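Local coordinates for protein endoglucanase E (Clostridium thermocellum, PDB 2WAO) that is an endo-1,4-beta-glucanase whose C-terminal domain, a family 2 carbohydrate esterase, also binds cello-oligosaccharides in its active site, at residues N224-S227 against T228-D232; A231-T234 against K235-A239; W265-G268 against L269-R273; T277-V280 against N281-R285; I313-H316 against Q317-E321. One frame throughout, in Å; residues are numbered along the deposited sequence. Where two conformers were deposited one is given.

Interaction 1 (N224-S227 against T228-D232); sequences NDFS and TSFAD. With FMT (formic acid), chain H.
Asp-225, last residue of the Gly-Xaa-Asn-Asp block of SGNH hydrolases, and Ala-231 close the turn between the short helix 223-226 and helix 233-250. Ala-231 N donates to Asp-225 O at 2.9 Å; the donor sits almost in line with the carbonyl bond (C=O...N 171°), but the N-H is bent, at 143°. Ala-231 CB packs 4.0 Å from Asp-225 CB. The Asp-225 carboxylate itself accepts from the backbone N of Leu-180 and Thr-181.

Beside this bond the two phenylalanines meet at about a right angle. Phe-226 CD1 lies 3.9 Å from Phe-230 CB, while Phe-226 O is in the plane of the Phe-230 ring, at its edge, 3.4 Å from CE1. A formic acid molecule covers one face of that ring, its carbon over the centre, and its O2 accepts from Phe-230 N at 2.8 Å in a nearly straight bond.

Water fills in the polar side of the turn. One molecule joins Asn-224 O, Thr-228 N and Ser-229 O, the last at 2.7 Å. Another links Asn-224 O to Thr-228 OG1 and to Ser-227 OG, which chi1 of 63° sets between its own N and carbonyl carbon. With one direct bond and two well-bonded bridging waters, the turn is probably steadied in part by ordered water; the formic acid, probably from the crystallisation liquor, suggests that Phe-230 N can be met by a small carboxylic acid or its anion.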
loop_
_atom_site.group_PDB
_atom_site.type_symbol
_atom_site.label_atom_id
_atom_site.label_comp_id
_atom_site.label_asym_id
_atom_site.label_seq_id
_atom_site.Cartn_x
_atom_site.Cartn_y
_atom_site.Cartn_z
ATOM N N ASN A 224 -15.825 -2.509 -2.965
ATOM C CA ASN A 224 -16.217 -3.149 -4.221
ATOM C C ASN A 224 -17.344 -4.146 -3.988
ATOM O O ASN A 224 -18.037 -4.517 -4.919
ATOM C CB ASN A 224 -14.971 -3.741 -4.927
ATOM C CG ASN A 224 -14.044 -2.669 -5.338
ATOM O OD1 ASN A 224 -12.907 -2.545 -4.802
ATOM N ND2 ASN A 224 -14.550 -1.771 -6.153
ATOM N N ASP A 225 -17.508 -4.585 -2.743
ATOM C CA ASP A 225 -18.633 -5.471 -2.373
ATOM C C ASP A 225 -19.991 -4.741 -2.275
ATOM O O ASP A 225 -21.023 -5.398 -2.237
ATOM C CB ASP A 225 -18.332 -6.193 -1.066
ATOM C CG ASP A 225 -17.098 -7.123 -1.205
ATOM O OD1 ASP A 225 -17.273 -8.245 -1.726
ATOM O OD2 ASP A 225 -15.961 -6.730 -0.824
ATOM N N PHE A 226 -19.972 -3.406 -2.190
ATOM C CA PHE A 226 -21.219 -2.617 -2.029
ATOM C C PHE A 226 -21.357 -1.436 -2.962
ATOM O O PHE A 226 -22.324 -0.674 -2.828
ATOM C CB PHE A 226 -21.403 -2.156 -0.537
ATOM C CG PHE A 226 -21.513 -3.285 0.392
ATOM C CD1 PHE A 226 -22.771 -3.909 0.609
ATOM C CD2 PHE A 226 -20.354 -3.817 1.007
ATOM C CE1 PHE A 226 -22.903 -5.015 1.404
ATOM C CE2 PHE A 226 -20.475 -4.960 1.823
ATOM C CZ PHE A 226 -21.748 -5.552 2.030
ATOM N N SER A 227 -20.440 -1.242 -3.921
ATOM C CA SER A 227 -20.554 -0.064 -4.769
ATOM C C SER A 227 -21.481 -0.274 -5.972
ATOM O O SER A 227 -21.889 0.674 -6.566
ATOM C CB SER A 227 -19.194 0.505 -5.204
ATOM O OG SER A 227 -18.484 -0.459 -5.999
ATOM N N THR A 228 -21.779 -1.520 -6.346
ATOM C CA THR A 228 -22.686 -1.736 -7.468
ATOM C C THR A 228 -23.852 -2.595 -6.981
ATOM O O THR A 228 -24.913 -2.038 -6.652
ATOM C CB THR A 228 -21.956 -2.299 -8.732
ATOM O OG1 THR A 228 -21.250 -3.492 -8.374
ATOM C CG2 THR A 228 -20.976 -1.240 -9.327
ATOM N N SER A 229 -23.621 -3.887 -6.814
ATOM C CA SER A 229 -24.638 -4.844 -6.383
ATOM C C SER A 229 -24.215 -5.303 -4.990
ATOM O O SER A 229 -23.082 -5.794 -4.849
ATOM C CB SER A 229 -24.596 -6.017 -7.342
ATOM O OG SER A 229 -25.639 -6.913 -7.054
ATOM N N PHE A 230 -25.072 -5.097 -3.990
ATOM C CA PHE A 230 -24.720 -5.322 -2.576
ATOM C C PHE A 230 -24.434 -6.802 -2.318
ATOM O O PHE A 230 -25.297 -7.645 -2.589
ATOM C CB PHE A 230 -25.849 -4.880 -1.626
ATOM C CG PHE A 230 -26.204 -3.401 -1.706
ATOM C CD1 PHE A 230 -25.271 -2.448 -2.144
ATOM C CD2 PHE A 230 -27.462 -2.976 -1.305
ATOM C CE1 PHE A 230 -25.617 -1.075 -2.203
ATOM C CE2 PHE A 230 -27.810 -1.621 -1.366
ATOM C CZ PHE A 230 -26.880 -0.675 -1.798
ATOM N N ALA A 231 -23.271 -7.132 -1.755
ATOM C CA ALA A 231 -22.934 -8.542 -1.465
ATOM C C ALA A 231 -23.891 -9.124 -0.421
ATOM O O ALA A 231 -24.330 -8.420 0.490
ATOM C CB ALA A 231 -21.483 -8.647 -0.933
ATOM N N ASP A 232 -24.134 -10.427 -0.527
ATOM C CA ASP A 232 -24.891 -11.205 0.461
ATOM C C ASP A 232 -24.283 -11.070 1.863
ATOM O O ASP A 232 -23.064 -11.237 2.018
ATOM C CB ASP A 232 -24.868 -12.678 0.038
ATOM C CG ASP A 232 -25.518 -13.601 1.077
ATOM O OD1 ASP A 232 -26.769 -13.519 1.206
ATOM O OD2 ASP A 232 -24.805 -14.409 1.751
HETATM C C FMT H . -27.741 -3.011 -4.782
HETATM O O1 FMT H . -28.759 -2.480 -5.236
HETATM O O2 FMT H . -27.654 -4.227 -4.605
HETATM O O HOH W 1 -18.715 -2.939 -7.248
HETATM O O HOH W 2 -20.996 -4.045 -5.131
HETATM O O HOH W 3 -25.286 0.623 -6.025
#

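Interaction 2 (A231-T234 against K235-A239); sequences ADKT and KFVTA
Asp-232 is the N-cap of helix 233-250, and its side chain crosses that of Lys-235 at about a right angle. With CG swung opposite the backbone N (chi1 175°), Asp-232 OD2 reaches Lys-235 N at 2.9 Å; the donor comes on the anti side, 29° out of the carboxylate plane. The main-chain O of the same aspartate accepts from Phe-236 N, so both ends of the residue serve the first turn. Lys-233 and Val-237 run alongside each other in the same direction, with CG of the lysine 4.1 Å from CG2 of the valine, and Lys-233 NZ goes on to a salt bridge with Glu-278. On the buried side Ala-231 CB is 4.2 Å from Phe-236 CB, and the Phe-236 ring meets Phe-226 edge-to-face. Thr-234 and Thr-238 also lie side by side. Thr-238 holds OG1 beside its own N (chi1 -63°), and the two atoms grip Thr-234 O from opposite faces of its carbonyl plane, each at 2.9 Å.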
loop_
_atom_site.group_PDB
_atom_site.type_symbol
_atom_site.label_atom_id
_atom_site.label_comp_id
_atom_site.label_asym_id
_atom_site.label_seq_id
_atom_site.Cartn_x
_atom_site.Cartn_y
_atom_site.Cartn_z
ATOM N N ALA A 231 -23.271 -7.132 -1.755
ATOM C CA ALA A 231 -22.934 -8.542 -1.465
ATOM C C ALA A 231 -23.891 -9.124 -0.421
ATOM O O ALA A 231 -24.330 -8.420 0.490
ATOM C CB ALA A 231 -21.483 -8.647 -0.933
ATOM N N ASP A 232 -24.134 -10.427 -0.527
ATOM C CA ASP A 232 -24.891 -11.205 0.461
ATOM C C ASP A 232 -24.283 -11.070 1.863
ATOM O O ASP A 232 -23.064 -11.237 2.018
ATOM C CB ASP A 232 -24.868 -12.678 0.038
ATOM C CG ASP A 232 -25.518 -13.601 1.077
ATOM O OD1 ASP A 232 -26.769 -13.519 1.206
ATOM O OD2 ASP A 232 -24.805 -14.409 1.751
ATOM N N LYS A 233 -25.102 -10.782 2.876
ATOM C CA LYS A 233 -24.559 -10.631 4.230
ATOM C C LYS A 233 -23.738 -11.836 4.724
ATOM O O LYS A 233 -22.601 -11.676 5.153
ATOM C CB LYS A 233 -25.624 -10.315 5.255
ATOM C CG LYS A 233 -25.034 -10.059 6.645
ATOM C CD LYS A 233 -26.095 -9.742 7.668
ATOM C CE LYS A 233 -25.443 -9.456 9.019
ATOM N NZ LYS A 233 -26.463 -8.939 9.981
ATOM N N THR A 234 -24.329 -13.035 4.692
ATOM C CA THR A 234 -23.598 -14.199 5.206
ATOM C C THR A 234 -22.261 -14.424 4.484
ATOM O O THR A 234 -21.227 -14.675 5.139
ATOM C CB THR A 234 -24.507 -15.472 5.188
ATOM O OG1 THR A 234 -25.671 -15.191 5.980
ATOM C CG2 THR A 234 -23.791 -16.623 5.828
ATOM N N LYS A 235 -22.293 -14.278 3.171
ATOM C CA LYS A 235 -21.140 -14.444 2.300
ATOM C C LYS A 235 -20.034 -13.435 2.665
ATOM O O LYS A 235 -18.876 -13.804 2.874
ATOM C CB LYS A 235 -21.560 -14.258 0.850
ATOM C CG LYS A 235 -20.439 -14.500 -0.159
ATOM C CD LYS A 235 -20.899 -14.406 -1.653
ATOM C CE LYS A 235 -19.910 -15.182 -2.540
ATOM N NZ LYS A 235 -19.843 -14.729 -3.983
ATOM N N PHE A 236 -20.429 -12.176 2.762
ATOM C CA PHE A 236 -19.505 -11.088 3.121
ATOM C C PHE A 236 -18.897 -11.220 4.546
ATOM O O PHE A 236 -17.666 -11.090 4.726
ATOM C CB PHE A 236 -20.178 -9.714 2.918
ATOM C CG PHE A 236 -19.235 -8.549 3.213
ATOM C CD1 PHE A 236 -18.374 -8.069 2.224
ATOM C CD2 PHE A 236 -19.176 -8.000 4.489
ATOM C CE1 PHE A 236 -17.491 -7.013 2.485
ATOM C CE2 PHE A 236 -18.294 -6.954 4.774
ATOM C CZ PHE A 236 -17.456 -6.464 3.786
ATOM N N VAL A 237 -19.756 -11.448 5.541
ATOM C CA VAL A 237 -19.317 -11.581 6.900
ATOM C C VAL A 237 -18.387 -12.790 7.028
ATOM O O VAL A 237 -17.332 -12.702 7.643
ATOM C CB VAL A 237 -20.510 -11.650 7.865
ATOM C CG1 VAL A 237 -20.030 -12.092 9.293
ATOM C CG2 VAL A 237 -21.183 -10.232 7.934
ATOM N N THR A 238 -18.771 -13.910 6.422
ATOM C CA THR A 238 -17.885 -15.105 6.473
ATOM C C THR A 238 -16.515 -14.853 5.797
ATOM O O THR A 238 -15.498 -15.276 6.307
ATOM C CB THR A 238 -18.629 -16.350 5.904
ATOM O OG1 THR A 238 -19.770 -16.624 6.736
ATOM C CG2 THR A 238 -17.721 -17.583 5.898
ATOM N N ALA A 239 -16.525 -14.156 4.663
ATOM C CA ALA A 239 -15.331 -13.838 3.881
ATOM C C ALA A 239 -14.422 -12.932 4.723
ATOM O O ALA A 239 -13.207 -13.114 4.750
ATOM C CB ALA A 239 -15.709 -13.161 2.523
#

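Interaction 3 (W265-G268 against L269-R273); sequences WGTG and LDLCR. With BGC (beta-D-glucopyranose), chain B.
Trp-265 O accepts from Leu-269 N at 3.1 Å, the earliest of four i to i+4 backbone bonds in this first part of helix 266-285. It differs from the other three in geometry: the donor stands 64° out of the carbonyl plane, with a C=O...N angle of only 116°, so the carbonyl is turned well off the helical direction. Asp-270 N, Leu-271 N and Cys-272 N bond normally to Gly-266 O, Thr-267 O and Gly-268 O.

Among side-chain polar contacts, a water donates to both Gly-266 O, at 2.7 Å, and Asp-270 OD1, at 3.0 Å. It thereby ties a carboxylate oxygen to the opening turn.

Apolar packing across the contact is carried by Thr-267 and Leu-271, which lie side by side and point the same way. Thr-267 CG2 touches Leu-271 CD1 at 3.9 Å, and both residues also pack against Phe-230.

Sugar contacts fall to the indole, which chi1 of 64° holds clear of the helical turn. Of one of the two glucose units that touch Trp-265, the hydroxymethyl arm lies over a face: C6, above the ring centre, is 3.8 Å from Trp-265 CD2, and O6 is 3.4 Å from Trp-265 CZ3. An aromatic side chain beside glucose is typical of carbohydrate-binding sites, and here it belongs to the glycan pocket, at the start of the helix of the beta-alpha-beta unit 255-260, 266-285, 291-295.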
loop_
_atom_site.group_PDB
_atom_site.type_symbol
_atom_site.label_atom_id
_atom_site.label_comp_id
_atom_site.label_asym_id
_atom_site.label_seq_id
_atom_site.Cartn_x
_atom_site.Cartn_y
_atom_site.Cartn_z
ATOM N N TRP A 265 -21.409 5.117 0.069
ATOM C CA TRP A 265 -22.452 6.131 0.355
ATOM C C TRP A 265 -23.785 5.373 0.485
ATOM O O TRP A 265 -23.913 4.186 0.095
ATOM C CB TRP A 265 -22.544 7.173 -0.796
ATOM C CG TRP A 265 -22.982 6.534 -2.072
ATOM C CD1 TRP A 265 -22.208 5.805 -2.953
ATOM C CD2 TRP A 265 -24.323 6.489 -2.583
ATOM N NE1 TRP A 265 -22.997 5.334 -3.992
ATOM C CE2 TRP A 265 -24.287 5.752 -3.799
ATOM C CE3 TRP A 265 -25.546 7.033 -2.145
ATOM C CZ2 TRP A 265 -25.436 5.508 -4.569
ATOM C CZ3 TRP A 265 -26.707 6.812 -2.930
ATOM C CH2 TRP A 265 -26.632 6.056 -4.132
ATOM N N GLY A 266 -24.768 6.065 1.024
ATOM C CA GLY A 266 -26.158 5.560 1.048
ATOM C C GLY A 266 -26.310 4.217 1.722
ATOM O O GLY A 266 -25.637 3.922 2.733
ATOM N N THR A 267 -27.194 3.393 1.171
ATOM C CA THR A 267 -27.426 2.061 1.713
ATOM C C THR A 267 -26.187 1.147 1.712
ATOM O O THR A 267 -26.000 0.403 2.649
ATOM C CB THR A 267 -28.656 1.387 1.069
ATOM O OG1 THR A 267 -29.774 2.257 1.291
ATOM C CG2 THR A 267 -28.987 0.022 1.744
ATOM N N GLY A 268 -25.355 1.228 0.678
ATOM C CA GLY A 268 -24.143 0.424 0.603
ATOM C C GLY A 268 -23.224 0.719 1.781
ATOM O O GLY A 268 -22.663 -0.214 2.371
ATOM N N LEU A 269 -23.094 1.996 2.133
ATOM C CA LEU A 269 -22.329 2.363 3.308
ATOM C C LEU A 269 -22.975 1.863 4.578
ATOM O O LEU A 269 -22.266 1.331 5.429
ATOM C CB LEU A 269 -22.115 3.890 3.390
ATOM C CG LEU A 269 -21.472 4.370 4.702
ATOM C CD1 LEU A 269 -20.105 3.771 4.964
ATOM C CD2 LEU A 269 -21.349 5.891 4.665
ATOM N N ASP A 270 -24.291 2.038 4.745
ATOM C CA ASP A 270 -24.908 1.556 5.992
ATOM C C ASP A 270 -24.699 0.020 6.154
ATOM O O ASP A 270 -24.404 -0.457 7.238
ATOM C CB ASP A 270 -26.403 1.923 6.088
ATOM C CG ASP A 270 -26.630 3.416 6.169
ATOM O OD1 ASP A 270 -25.700 4.159 6.599
ATOM O OD2 ASP A 270 -27.748 3.872 5.745
ATOM N N LEU A 271 -24.912 -0.743 5.085
ATOM C CA LEU A 271 -24.783 -2.206 5.130
ATOM C C LEU A 271 -23.330 -2.582 5.404
ATOM O O LEU A 271 -23.068 -3.414 6.282
ATOM C CB LEU A 271 -25.282 -2.865 3.837
ATOM C CG LEU A 271 -26.791 -2.868 3.525
ATOM C CD1 LEU A 271 -27.040 -3.301 2.089
ATOM C CD2 LEU A 271 -27.502 -3.752 4.551
ATOM N N CYS A 272 -22.386 -1.980 4.678
ATOM C CA CYS A 272 -20.965 -2.270 4.935
ATOM C C CYS A 272 -20.586 -1.973 6.419
ATOM O O CYS A 272 -19.957 -2.805 7.097
ATOM C CB CYS A 272 -20.051 -1.512 3.961
ATOM S SG CYS A 272 -18.394 -2.274 3.934
ATOM N N ARG A 273 -20.996 -0.811 6.931
ATOM C CA ARG A 273 -20.760 -0.493 8.324
ATOM C C ARG A 273 -21.392 -1.539 9.244
ATOM O O ARG A 273 -20.743 -2.011 10.163
ATOM C CB ARG A 273 -21.266 0.909 8.655
ATOM C CG ARG A 273 -20.903 1.403 10.079
ATOM C CD ARG A 273 -21.244 2.912 10.222
ATOM N NE ARG A 273 -22.533 3.236 9.647
ATOM C CZ ARG A 273 -22.800 4.221 8.793
ATOM N NH1 ARG A 273 -21.882 5.095 8.392
ATOM N NH2 ARG A 273 -24.036 4.337 8.365
HETATM C C2 BGC B . -21.873 11.419 -2.020
HETATM C C3 BGC B . -21.202 11.084 -3.348
HETATM C C4 BGC B . -22.031 10.081 -4.141
HETATM C C5 BGC B . -23.495 10.501 -4.192
HETATM C C6 BGC B . -24.338 9.457 -4.914
HETATM C C1 BGC B . -23.348 11.745 -2.221
HETATM O O1 BGC B . -23.958 11.952 -0.967
HETATM O O2 BGC B . -21.224 12.523 -1.430
HETATM O O3 BGC B . -19.921 10.547 -3.105
HETATM O O4 BGC B . -21.709 9.945 -5.077
HETATM O O5 BGC B . -23.982 10.671 -2.879
HETATM O O6 BGC B . -25.690 9.605 -4.542
HETATM O O HOH W 4 -25.122 6.027 4.370
#

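Interaction 4 (T277-V280 against N281-R285); sequences TEVV and NDCNR. With FMT (formic acid), chain J.
The carboxylates of Glu-278 and Asp-282, one turn apart, lie side by side with their planes 37° apart. Asp-282 CG stands opposite its own carbonyl carbon (chi1 -75°), which brings the group back alongside Glu-278. Their nearer oxygens, Glu-278 OE2 and Asp-282 OD2, are 4.5 Å from each other, and a water donates to both, at 2.8 Å to OE2 and 2.6 Å to OD2. The like charges are probably eased further by lysines of helix 233-250, the one already bound to Glu-278 and Lys-241, in a salt bridge with Asp-282 OD2.

The third flat group, the Arg-285 guanidinium, has Asn-281 O over one face and two partners at its edge. Arg-285 NH2 bonds to Asp-282 OD1 at 2.8 Å (155°) close to the guanidinium plane, while NH1 bonds to O2 of a formic acid molecule, probably from the crystallisation liquor. The carboxylate of Asp-282 is thus shared between two cations and a water.

On the other flanks the side chains pack. Val-279 CG1 lies 4.4 Å from Cys-283 SG, facing Ile-244. Val-280 CG1 meets Asn-284 OD1 at 3.7 Å, and Asn-284 ND2 is held by Asp-288 O and Val-291 O. Regular i to i+4 backbone bonds run throughout, as expected for the last turns of helix 266-285, which in this beta-alpha-beta unit leads on to strand 291-295.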
loop_
_atom_site.group_PDB
_atom_site.type_symbol
_atom_site.label_atom_id
_atom_site.label_comp_id
_atom_site.label_asym_id
_atom_site.label_seq_id
_atom_site.Cartn_x
_atom_site.Cartn_y
_atom_site.Cartn_z
ATOM N N THR A 277 -18.868 -3.973 11.424
ATOM C CA THR A 277 -18.857 -3.828 12.881
ATOM C C THR A 277 -19.344 -5.141 13.502
ATOM O O THR A 277 -18.921 -5.485 14.607
ATOM C CB THR A 277 -19.722 -2.631 13.395
ATOM O OG1 THR A 277 -21.054 -2.801 12.903
ATOM C CG2 THR A 277 -19.151 -1.266 12.939
ATOM N N GLU A 278 -20.221 -5.874 12.805
ATOM C CA GLU A 278 -20.659 -7.197 13.302
ATOM C C GLU A 278 -19.451 -8.146 13.368
ATOM O O GLU A 278 -19.254 -8.864 14.356
ATOM C CB GLU A 278 -21.783 -7.773 12.438
ATOM C CG GLU A 278 -22.294 -9.127 12.921
ATOM C CD GLU A 278 -23.597 -9.542 12.218
ATOM O OE1 GLU A 278 -24.578 -8.730 12.197
ATOM O OE2 GLU A 278 -23.603 -10.682 11.659
ATOM N N VAL A 279 -18.641 -8.118 12.321
ATOM C CA VAL A 279 -17.402 -8.910 12.276
ATOM C C VAL A 279 -16.503 -8.594 13.471
ATOM O O VAL A 279 -16.054 -9.511 14.189
ATOM C CB VAL A 279 -16.668 -8.736 10.906
ATOM C CG1 VAL A 279 -15.278 -9.320 11.000
ATOM C CG2 VAL A 279 -17.481 -9.393 9.758
ATOM N N VAL A 280 -16.253 -7.300 13.735
ATOM C CA VAL A 280 -15.372 -6.909 14.817
ATOM C C VAL A 280 -15.954 -7.326 16.180
ATOM O O VAL A 280 -15.254 -7.910 17.010
ATOM C CB VAL A 280 -15.052 -5.365 14.793
ATOM C CG1 VAL A 280 -14.345 -4.947 16.026
ATOM C CG2 VAL A 280 -14.234 -4.982 13.549
ATOM N N ASN A 281 -17.216 -6.997 16.412
ATOM C CA ASN A 281 -17.878 -7.401 17.651
ATOM C C ASN A 281 -17.867 -8.933 17.868
ATOM O O ASN A 281 -17.675 -9.349 18.983
ATOM C CB ASN A 281 -19.311 -6.857 17.712
ATOM C CG ASN A 281 -19.346 -5.351 17.953
ATOM O OD1 ASN A 281 -20.172 -4.648 17.387
ATOM N ND2 ASN A 281 -18.476 -4.872 18.796
ATOM N N ASP A 282 -18.076 -9.725 16.816
ATOM C CA ASP A 282 -18.019 -11.196 16.920
ATOM C C ASP A 282 -16.594 -11.655 17.253
ATOM O O ASP A 282 -16.401 -12.532 18.100
ATOM C CB ASP A 282 -18.421 -11.872 15.593
ATOM C CG ASP A 282 -19.928 -11.826 15.319
ATOM O OD1 ASP A 282 -20.675 -11.261 16.162
ATOM O OD2 ASP A 282 -20.359 -12.365 14.256
ATOM N N CYS A 283 -15.590 -11.096 16.588
ATOM C CA CYS A 283 -14.192 -11.456 16.942
ATOM C C CYS A 283 -13.932 -11.142 18.404
ATOM O O CYS A 283 -13.317 -11.943 19.111
ATOM C CB CYS A 283 -13.131 -10.748 16.064
ATOM S SG CYS A 283 -13.160 -11.324 14.321
ATOM N N ASN A 284 -14.392 -9.969 18.865
ATOM C CA ASN A 284 -14.162 -9.596 20.248
ATOM C C ASN A 284 -14.859 -10.578 21.254
ATOM O O ASN A 284 -14.243 -10.993 22.246
ATOM C CB ASN A 284 -14.662 -8.173 20.502
ATOM C CG ASN A 284 -13.894 -7.092 19.744
ATOM O OD1 ASN A 284 -14.431 -5.993 19.613
ATOM N ND2 ASN A 284 -12.635 -7.352 19.307
ATOM N N ARG A 285 -16.109 -10.941 20.969
ATOM C CA ARG A 285 -16.884 -11.836 21.853
ATOM C C ARG A 285 -16.249 -13.239 21.867
ATOM O O ARG A 285 -16.236 -13.929 22.899
ATOM C CB ARG A 285 -18.287 -11.955 21.300
ATOM C CG ARG A 285 -19.252 -10.926 21.852
ATOM C CD ARG A 285 -20.702 -11.375 21.423
ATOM N NE ARG A 285 -20.949 -11.084 20.019
ATOM C CZ ARG A 285 -21.317 -9.878 19.569
ATOM N NH1 ARG A 285 -21.497 -8.850 20.414
ATOM N NH2 ARG A 285 -21.506 -9.689 18.283
HETATM C C FMT J . -22.713 -5.651 19.729
HETATM O O1 FMT J . -23.222 -6.221 18.762
HETATM O O2 FMT J . -21.742 -6.079 20.353
HETATM O O HOH W 5 -22.769 -12.654 13.433
#

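Interaction 5 (I313-H316 against Q317-E321); sequences IATH and QLMAE
Gln-317 N donates to Ile-313 O at 2.8 Å and begins the i to i+4 ladder at the start of helix 313-331. Leu-318 N, Met-319 N and Ala-320 N continue it to the carbonyls of Ala-314, Thr-315 and His-316. The polar side chains bond outward: Thr-315 OG1 pairs with Thr-303 OG1, and His-316 ND1 accepts from Tyr-158 N, which probably helps set the rotation of the imidazole.

Next come contacts of side chains with the ladder itself. Gln-317 CG and Met-319 CG each rest 3.3 Å from the carbonyl oxygen four residues back, Ile-313 O and Thr-315 O respectively. In both, CG stands opposite the residue's own carbonyl carbon (chi1 -68° and -71°), which turns it back toward the preceding turn.

Further out, side chains meet by packing. Ile-313 CG2 touches the Gln-317 amide at CD, 3.8 Å away, the two side chains crossing at a slant. Met-319 SD is 4.3 Å from Thr-315 CG2, and it approaches the His-316 ring obliquely, 5.1 Å from the centroid and 29° off the normal, a long Met-aromatic contact.

Gln-317, Met-319 and Ala-320 lean on helix 158-165, whereas Ile-313 and His-316 pack against the loop residue Asn-138, and Met-319 also reaches Phe-296 just beyond strand 291-295.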
loop_
_atom_site.group_PDB
_atom_site.type_symbol
_atom_site.label_atom_id
_atom_site.label_comp_id
_atom_site.label_asym_id
_atom_site.label_seq_id
_atom_site.Cartn_x
_atom_site.Cartn_y
_atom_site.Cartn_z
ATOM N N ILE A 313 -5.630 13.806 -2.320
ATOM C CA ILE A 313 -4.583 13.798 -1.301
ATOM C C ILE A 313 -5.100 14.387 0.010
ATOM O O ILE A 313 -4.792 13.862 1.092
ATOM C CB ILE A 313 -3.309 14.475 -1.797
ATOM C CG1 ILE A 313 -2.623 13.494 -2.772
ATOM C CG2 ILE A 313 -2.346 14.735 -0.607
ATOM C CD1 ILE A 313 -1.684 14.157 -3.681
ATOM N N ALA A 314 -5.888 15.473 -0.066
ATOM C CA ALA A 314 -6.468 15.991 1.160
ATOM C C ALA A 314 -7.282 14.973 1.968
ATOM O O ALA A 314 -7.187 14.922 3.200
ATOM C CB ALA A 314 -7.320 17.277 0.847
ATOM N N THR A 315 -8.092 14.183 1.265
ATOM C CA THR A 315 -8.897 13.148 1.901
ATOM C C THR A 315 -7.958 12.043 2.491
ATOM O O THR A 315 -8.156 11.636 3.642
ATOM C CB THR A 315 -9.895 12.552 0.916
ATOM O OG1 THR A 315 -10.904 13.541 0.570
ATOM C CG2 THR A 315 -10.611 11.320 1.555
ATOM N N HIS A 316 -6.922 11.644 1.750
ATOM C CA HIS A 316 -5.899 10.724 2.292
ATOM C C HIS A 316 -5.253 11.268 3.559
ATOM O O HIS A 316 -5.050 10.521 4.515
ATOM C CB HIS A 316 -4.831 10.371 1.250
ATOM C CG HIS A 316 -5.273 9.341 0.246
ATOM N ND1 HIS A 316 -5.211 7.985 0.502
ATOM C CD2 HIS A 316 -5.736 9.464 -1.030
ATOM C CE1 HIS A 316 -5.588 7.312 -0.576
ATOM N NE2 HIS A 316 -5.946 8.184 -1.510
ATOM N N GLN A 317 -4.961 12.577 3.578
ATOM C CA GLN A 317 -4.389 13.188 4.747
ATOM C C GLN A 317 -5.341 13.101 5.942
ATOM O O GLN A 317 -4.910 12.730 6.994
ATOM C CB GLN A 317 -3.915 14.621 4.463
ATOM C CG GLN A 317 -2.711 14.595 3.511
ATOM C CD GLN A 317 -2.307 15.962 3.037
ATOM O OE1 GLN A 317 -3.142 16.747 2.580
ATOM N NE2 GLN A 317 -1.009 16.261 3.129
ATOM N N LEU A 318 -6.616 13.426 5.758
ATOM C CA LEU A 318 -7.615 13.284 6.837
ATOM C C LEU A 318 -7.677 11.838 7.378
ATOM O O LEU A 318 -7.805 11.603 8.587
ATOM C CB LEU A 318 -9.011 13.682 6.356
ATOM C CG LEU A 318 -9.266 15.183 6.078
ATOM C CD1 LEU A 318 -10.726 15.382 5.750
ATOM C CD2 LEU A 318 -8.792 16.041 7.298
ATOM N N MET A 319 -7.667 10.884 6.470
ATOM C CA MET A 319 -7.702 9.461 6.848
ATOM C C MET A 319 -6.471 9.122 7.673
ATOM O O MET A 319 -6.550 8.441 8.724
ATOM C CB MET A 319 -7.751 8.632 5.574
ATOM C CG MET A 319 -9.049 8.690 4.835
ATOM S SD MET A 319 -8.957 7.751 3.239
ATOM C CE MET A 319 -9.003 6.093 3.849
ATOM N N ALA A 320 -5.329 9.595 7.200
ATOM C CA ALA A 320 -4.059 9.314 7.891
ATOM C C ALA A 320 -4.095 9.909 9.318
ATOM O O ALA A 320 -3.678 9.236 10.241
ATOM C CB ALA A 320 -2.875 9.860 7.106
ATOM N N GLU A 321 -4.641 11.115 9.488
ATOM C CA GLU A 321 -4.720 11.739 10.837
ATOM C C GLU A 321 -5.577 10.860 11.764
ATOM O O GLU A 321 -5.199 10.633 12.943
ATOM C CB GLU A 321 -5.265 13.184 10.799
ATOM C CG GLU A 321 -4.359 14.151 10.003
ATOM C CD GLU A 321 -4.957 15.546 9.821
ATOM O OE1 GLU A 321 -5.769 15.939 10.703
ATOM O OE2 GLU A 321 -4.615 16.252 8.812
#

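How the interactions relate
Interactions 1 to 4 are linked in a chain of contacts, though 1 and 4 do not touch, their nearest atoms being about 10 Å apart. Interactions 1 and 2 share Ala-231 and Asp-232, and Phe-226 CE2 lies 3.7 Å from Phe-236 CE1. Interaction 1 meets interaction 3 where Phe-230 CD2 lies 3.4 Å from Leu-271 CD1. Interactions 2 and 4 are joined by Lys-233 NZ and Glu-278 OE1, 2.9 Å apart, with Val-237 against Val-279. Interaction 3 places Trp-265 in the glycan pocket, and the side chain of Ser-227 in interaction 1 comes within about 4 Å of a bound glucose. Interaction 5 stands apart, its centre about 21 Å from that of interaction 3, on the helix following pocket residues Asp-308, Trp-309 and His-310.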